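PDB 5AVP: L-ribose isomerase from Geodermatophilus obscurus DSM 43160, which probably interconverts L-ribose and its ketose L-ribulose as a manganese-containing aldose-ketose isomerase of the cupin type. Local coordinates for residues T132-Y146 and T188-M202. Sequence-based numbering, arbitrary orientation.
Sequences TESYEVVLGEMELFY and TSYRRLRVGDPKFVM. With MN (manganese (II) ion), chain E.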
loop_
_atom_site.group_PDB
_atom_site.type_symbol
_atom_site.label_atom_id
_atom_site.label_comp_id
_atom_site.label_asym_id
_atom_site.label_seq_id
_atom_site.Cartn_x
_atom_site.Cartn_y
_atom_site.Cartn_z
ATOM N N THR A 132 25.160 10.970 7.918
ATOM C CA THR A 132 24.330 10.612 9.064
ATOM C C THR A 132 23.061 10.065 8.431
ATOM O O THR A 132 22.452 10.704 7.557
ATOM C CB THR A 132 23.965 11.803 9.948
ATOM O OG1 THR A 132 25.045 12.088 10.844
ATOM C CG2 THR A 132 22.739 11.472 10.759
ATOM N N GLU A 133 22.676 8.879 8.879
ATOM C CA GLU A 133 21.517 8.190 8.332
ATOM C C GLU A 133 20.324 8.038 9.285
ATOM O O GLU A 133 20.466 8.118 10.506
ATOM C CB GLU A 133 21.943 6.784 7.876
ATOM C CG GLU A 133 23.345 6.688 7.281
ATOM C CD GLU A 133 23.764 5.251 6.952
ATOM O OE1 GLU A 133 23.360 4.319 7.668
ATOM O OE2 GLU A 133 24.525 5.047 5.986
ATOM N N SER A 134 19.148 7.812 8.703
ATOM C CA SER A 134 17.914 7.567 9.458
ATOM C C SER A 134 17.284 6.342 8.796
ATOM O O SER A 134 17.402 6.165 7.582
ATOM C CB SER A 134 16.952 8.751 9.357
ATOM O OG SER A 134 16.349 8.808 8.070
ATOM N N TYR A 135 16.625 5.502 9.585
ATOM C CA TYR A 135 16.004 4.295 9.044
ATOM C C TYR A 135 14.497 4.256 9.255
ATOM O O TYR A 135 13.987 4.630 10.303
ATOM C CB TYR A 135 16.613 3.031 9.684
ATOM C CG TYR A 135 18.127 2.965 9.653
ATOM C CD1 TYR A 135 18.819 2.795 8.450
ATOM C CD2 TYR A 135 18.868 3.084 10.828
ATOM C CE1 TYR A 135 20.203 2.746 8.423
ATOM C CE2 TYR A 135 20.245 3.039 10.807
ATOM C CZ TYR A 135 20.911 2.870 9.604
ATOM O OH TYR A 135 22.293 2.832 9.598
ATOM N N GLU A 136 13.790 3.772 8.251
ATOM C CA GLU A 136 12.355 3.649 8.341
ATOM C C GLU A 136 12.001 2.325 7.717
ATOM O O GLU A 136 12.091 2.159 6.506
ATOM C CB GLU A 136 11.684 4.773 7.576
ATOM C CG GLU A 136 10.184 4.622 7.407
ATOM C CD GLU A 136 9.634 5.670 6.475
ATOM O OE1 GLU A 136 9.996 6.857 6.651
ATOM O OE2 GLU A 136 8.848 5.319 5.577
ATOM N N VAL A 137 11.608 1.378 8.551
ATOM C CA VAL A 137 11.241 0.063 8.072
ATOM C C VAL A 137 9.956 0.144 7.256
ATOM O O VAL A 137 8.936 0.622 7.747
ATOM C CB VAL A 137 11.041 -0.900 9.262
ATOM C CG1 VAL A 137 10.636 -2.271 8.756
ATOM C CG2 VAL A 137 12.331 -0.987 10.085
ATOM N N VAL A 138 10.017 -0.301 6.006
ATOM C CA VAL A 138 8.848 -0.292 5.142
ATOM C C VAL A 138 8.210 -1.674 5.162
ATOM O O VAL A 138 6.985 -1.795 5.217
ATOM C CB VAL A 138 9.210 0.041 3.660
ATOM C CG1 VAL A 138 8.024 -0.332 2.751
ATOM C CG2 VAL A 138 9.605 1.540 3.506
ATOM N N LEU A 139 9.057 -2.704 5.133
ATOM C CA LEU A 139 8.615 -4.095 5.104
ATOM C C LEU A 139 9.582 -5.028 5.820
ATOM O O LEU A 139 10.787 -4.966 5.599
ATOM C CB LEU A 139 8.481 -4.543 3.654
ATOM C CG LEU A 139 7.992 -5.950 3.355
ATOM C CD1 LEU A 139 6.651 -6.205 4.025
ATOM C CD2 LEU A 139 7.887 -6.109 1.855
ATOM N N GLY A 140 9.051 -5.903 6.669
ATOM C CA GLY A 140 9.891 -6.846 7.384
ATOM C C GLY A 140 10.400 -6.330 8.707
ATOM O O GLY A 140 9.786 -5.469 9.329
ATOM N N GLU A 141 11.529 -6.876 9.145
ATOM C CA GLU A 141 12.138 -6.469 10.401
ATOM C C GLU A 141 13.601 -6.293 10.166
ATOM O O GLU A 141 14.217 -7.111 9.493
ATOM C CB GLU A 141 11.913 -7.526 11.479
ATOM C CG GLU A 141 10.467 -7.958 11.585
ATOM C CD GLU A 141 10.042 -8.255 13.005
ATOM O OE1 GLU A 141 10.585 -9.201 13.604
ATOM O OE2 GLU A 141 9.153 -7.534 13.517
ATOM N N MET A 142 14.155 -5.226 10.728
ATOM C CA MET A 142 15.573 -4.911 10.576
ATOM C C MET A 142 16.345 -5.082 11.876
ATOM O O MET A 142 16.025 -4.454 12.885
ATOM C CB MET A 142 15.720 -3.472 10.101
ATOM C CG MET A 142 17.135 -2.950 9.952
ATOM S SD MET A 142 17.058 -1.208 9.432
ATOM C CE MET A 142 18.728 -0.689 9.679
ATOM N N GLU A 143 17.355 -5.946 11.853
ATOM C CA GLU A 143 18.198 -6.172 13.025
ATOM C C GLU A 143 19.432 -5.318 12.831
ATOM O O GLU A 143 20.353 -5.689 12.108
ATOM C CB GLU A 143 18.622 -7.633 13.146
ATOM C CG GLU A 143 17.494 -8.588 13.386
ATOM C CD GLU A 143 17.992 -9.983 13.627
ATOM O OE1 GLU A 143 17.158 -10.914 13.653
ATOM O OE2 GLU A 143 19.224 -10.139 13.791
ATOM N N LEU A 144 19.427 -4.167 13.484
ATOM C CA LEU A 144 20.516 -3.209 13.412
ATOM C C LEU A 144 21.602 -3.471 14.451
ATOM O O LEU A 144 21.322 -3.657 15.635
ATOM C CB LEU A 144 19.952 -1.803 13.599
ATOM C CG LEU A 144 20.924 -0.632 13.626
ATOM C CD1 LEU A 144 21.779 -0.648 12.367
ATOM C CD2 LEU A 144 20.146 0.657 13.727
ATOM N N PHE A 145 22.849 -3.491 13.990
ATOM C CA PHE A 145 24.016 -3.706 14.846
ATOM C C PHE A 145 24.913 -2.459 14.730
ATOM O O PHE A 145 25.130 -1.934 13.638
ATOM C CB PHE A 145 24.803 -4.941 14.379
ATOM C CG PHE A 145 23.966 -6.194 14.234
ATOM C CD1 PHE A 145 23.500 -6.877 15.357
ATOM C CD2 PHE A 145 23.671 -6.705 12.970
ATOM C CE1 PHE A 145 22.762 -8.056 15.227
ATOM C CE2 PHE A 145 22.937 -7.878 12.825
ATOM C CZ PHE A 145 22.479 -8.558 13.964
ATOM N N TYR A 146 25.433 -1.983 15.850
ATOM C CA TYR A 146 26.286 -0.810 15.812
ATOM C C TYR A 146 27.145 -0.621 17.051
ATOM O O TYR A 146 26.955 -1.276 18.073
ATOM C CB TYR A 146 25.445 0.444 15.610
ATOM C CG TYR A 146 24.425 0.707 16.697
ATOM C CD1 TYR A 146 23.296 -0.099 16.832
ATOM C CD2 TYR A 146 24.568 1.787 17.569
ATOM C CE1 TYR A 146 22.327 0.165 17.807
ATOM C CE2 TYR A 146 23.604 2.060 18.549
ATOM C CZ TYR A 146 22.486 1.245 18.658
ATOM O OH TYR A 146 21.512 1.498 19.603
ATOM N N THR A 188 28.807 -3.915 19.089
ATOM C CA THR A 188 28.165 -4.470 20.287
ATOM C C THR A 188 26.697 -4.171 20.549
ATOM O O THR A 188 26.016 -4.952 21.216
ATOM C CB THR A 188 28.848 -3.959 21.514
ATOM O OG1 THR A 188 28.544 -2.563 21.651
ATOM C CG2 THR A 188 30.337 -4.142 21.397
ATOM N N SER A 189 26.230 -3.011 20.104
ATOM C CA SER A 189 24.843 -2.649 20.331
ATOM C C SER A 189 23.909 -3.215 19.287
ATOM O O SER A 189 24.242 -3.291 18.107
ATOM C CB SER A 189 24.686 -1.149 20.389
ATOM O OG SER A 189 25.296 -0.701 21.554
ATOM N N TYR A 190 22.733 -3.623 19.750
ATOM C CA TYR A 190 21.717 -4.206 18.897
ATOM C C TYR A 190 20.471 -3.346 18.915
ATOM O O TYR A 190 20.324 -2.472 19.766
ATOM C CB TYR A 190 21.373 -5.603 19.393
ATOM C CG TYR A 190 20.287 -6.299 18.604
ATOM C CD1 TYR A 190 20.525 -6.775 17.312
ATOM C CD2 TYR A 190 19.028 -6.502 19.161
ATOM C CE1 TYR A 190 19.540 -7.440 16.606
ATOM C CE2 TYR A 190 18.041 -7.164 18.464
ATOM C CZ TYR A 190 18.297 -7.633 17.191
ATOM O OH TYR A 190 17.300 -8.310 16.526
ATOM N N ARG A 191 19.573 -3.607 17.974
ATOM C CA ARG A 191 18.321 -2.872 17.866
ATOM C C ARG A 191 17.428 -3.514 16.806
ATOM O O ARG A 191 17.873 -3.823 15.702
ATOM C CB ARG A 191 18.592 -1.410 17.528
ATOM C CG ARG A 191 17.353 -0.646 17.100
ATOM C CD ARG A 191 16.346 -0.426 18.209
ATOM N NE ARG A 191 16.726 0.655 19.103
ATOM C CZ ARG A 191 15.854 1.368 19.801
ATOM N NH1 ARG A 191 14.559 1.113 19.695
ATOM N NH2 ARG A 191 16.266 2.332 20.608
ATOM N N ARG A 192 16.168 -3.724 17.169
ATOM C CA ARG A 192 15.174 -4.348 16.307
ATOM C C ARG A 192 14.179 -3.285 15.871
ATOM O O ARG A 192 13.293 -2.940 16.647
ATOM C CB ARG A 192 14.426 -5.413 17.111
ATOM C CG ARG A 192 13.377 -6.190 16.345
ATOM C CD ARG A 192 14.049 -7.314 15.584
ATOM N NE ARG A 192 13.131 -8.231 14.908
ATOM C CZ ARG A 192 13.510 -9.410 14.416
ATOM N NH1 ARG A 192 14.772 -9.796 14.534
ATOM N NH2 ARG A 192 12.639 -10.205 13.807
ATOM N N LEU A 193 14.309 -2.771 14.651
ATOM C CA LEU A 193 13.381 -1.763 14.156
ATOM C C LEU A 193 12.294 -2.402 13.270
ATOM O O LEU A 193 12.589 -3.209 12.381
ATOM C CB LEU A 193 14.148 -0.707 13.371
ATOM C CG LEU A 193 15.291 -0.101 14.169
ATOM C CD1 LEU A 193 16.438 0.243 13.252
ATOM C CD2 LEU A 193 14.782 1.109 14.920
ATOM N N ARG A 194 11.035 -2.043 13.530
ATOM C CA ARG A 194 9.893 -2.568 12.765
ATOM C C ARG A 194 9.115 -1.455 12.082
ATOM O O ARG A 194 9.349 -0.267 12.326
ATOM C CB ARG A 194 8.920 -3.354 13.671
ATOM C CG ARG A 194 9.567 -4.460 14.439
ATOM C CD ARG A 194 8.623 -5.106 15.413
ATOM N NE ARG A 194 9.392 -5.855 16.404
ATOM C CZ ARG A 194 8.873 -6.682 17.307
ATOM N NH1 ARG A 194 7.562 -6.878 17.350
ATOM N NH2 ARG A 194 9.674 -7.309 18.169
ATOM N N VAL A 195 8.183 -1.860 11.230
ATOM C CA VAL A 195 7.336 -0.918 10.513
ATOM C C VAL A 195 6.487 -0.179 11.536
ATOM O O VAL A 195 5.848 -0.809 12.380
ATOM C CB VAL A 195 6.355 -1.634 9.575
ATOM C CG1 VAL A 195 5.922 -0.685 8.465
ATOM C CG2 VAL A 195 6.968 -2.896 9.027
ATOM N N GLY A 196 6.464 1.144 11.468
ATOM C CA GLY A 196 5.666 1.887 12.422
ATOM C C GLY A 196 6.477 2.530 13.530
ATOM O O GLY A 196 6.062 3.548 14.079
ATOM N N ASP A 197 7.624 1.937 13.859
ATOM C CA ASP A 197 8.513 2.450 14.907
ATOM C C ASP A 197 8.951 3.874 14.610
ATOM O O ASP A 197 8.693 4.409 13.524
ATOM C CB ASP A 197 9.780 1.593 15.012
ATOM C CG ASP A 197 9.534 0.244 15.649
ATOM O OD1 ASP A 197 8.557 -0.443 15.285
ATOM O OD2 ASP A 197 10.332 -0.146 16.518
ATOM N N PRO A 198 9.613 4.519 15.582
ATOM C CA PRO A 198 10.074 5.890 15.357
ATOM C C PRO A 198 11.242 5.873 14.379
ATOM O O PRO A 198 11.832 4.820 14.127
ATOM C CB PRO A 198 10.485 6.339 16.749
ATOM C CG PRO A 198 9.536 5.619 17.610
ATOM C CD PRO A 198 9.566 4.231 17.024
ATOM N N LYS A 199 11.562 7.028 13.808
ATOM C CA LYS A 199 12.690 7.099 12.885
ATOM C C LYS A 199 13.936 6.850 13.722
ATOM O O LYS A 199 14.055 7.368 14.833
ATOM C CB LYS A 199 12.802 8.480 12.221
ATOM C CG LYS A 199 11.942 8.674 10.974
ATOM C CD LYS A 199 12.713 8.328 9.713
ATOM C CE LYS A 199 11.794 8.348 8.487
ATOM N NZ LYS A 199 12.556 8.189 7.209
ATOM N N PHE A 200 14.844 6.031 13.203
ATOM C CA PHE A 200 16.073 5.767 13.905
ATOM C C PHE A 200 17.241 6.483 13.255
ATOM O O PHE A 200 17.497 6.323 12.067
ATOM C CB PHE A 200 16.389 4.285 13.983
ATOM C CG PHE A 200 17.473 3.994 14.967
ATOM C CD1 PHE A 200 17.276 4.262 16.318
ATOM C CD2 PHE A 200 18.700 3.522 14.559
ATOM C CE1 PHE A 200 18.287 4.072 17.231
ATOM C CE2 PHE A 200 19.717 3.330 15.480
ATOM C CZ PHE A 200 19.505 3.603 16.818
ATOM N N VAL A 201 17.948 7.274 14.053
ATOM C CA VAL A 201 19.090 8.038 13.575
ATOM C C VAL A 201 20.436 7.405 13.911
ATOM O O VAL A 201 20.701 7.045 15.063
ATOM C CB VAL A 201 19.085 9.459 14.149
ATOM C CG1 VAL A 201 20.430 10.094 13.934
ATOM C CG2 VAL A 201 18.009 10.300 13.482
ATOM N N MET A 202 21.277 7.290 12.884
ATOM C CA MET A 202 22.621 6.725 12.996
ATOM C C MET A 202 23.626 7.800 12.643
ATOM O O MET A 202 23.876 8.061 11.463
ATOM C CB MET A 202 22.811 5.541 12.035
ATOM C CG MET A 202 24.200 4.898 12.106
ATOM S SD MET A 202 24.687 4.281 13.769
ATOM C CE MET A 202 23.457 2.980 14.008
HETATM MN MN MN E . 25.491 3.219 5.872
#
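With CG wedged between its backbone N and carbonyl carbon (chi1 61°), Y146 turns one ring face onto S189, whose CB stands 3.6 Å from the ring centroid, while F200, whose CG anti to the backbone N (chi1 -167°) sends the ring toward Y146, presents its edge in an offset edge-to-face pair with planes 61° apart. Both belong to a cupin-type beta barrel, in whose two sheets 133-139 pairs antiparallel with 200-202 and 141-146 with 189-194. M142 N to L193 O (3.0 Å) and M202 N to E133 O set the registers. Between the sheets, Y135, L144, L193, F200 and M202 pack together: CD2 of Y135 lies in the plane of the F200 ring, 3.8 Å from its CD2, L144 CD2 is 3.8 Å from L193 CD1, and the bent M202 chain sets CE 3.7 Å from Y146 CG. Replacing Y146 by an alanine would remove the ring and is likely to leave S189 CB without the face it rests on and the F200 edge and M202 methyl facing a gap. On the other face of 141-146, R192 NH1 meets E143 OE1 in a salt bridge, and R211 takes E143 OE2. E133 joins H126, H128 and H208 at the manganese, its OE2 2.1 Å from the metal, while Y135 OH gives a weak hydrogen bond to E133 OE1.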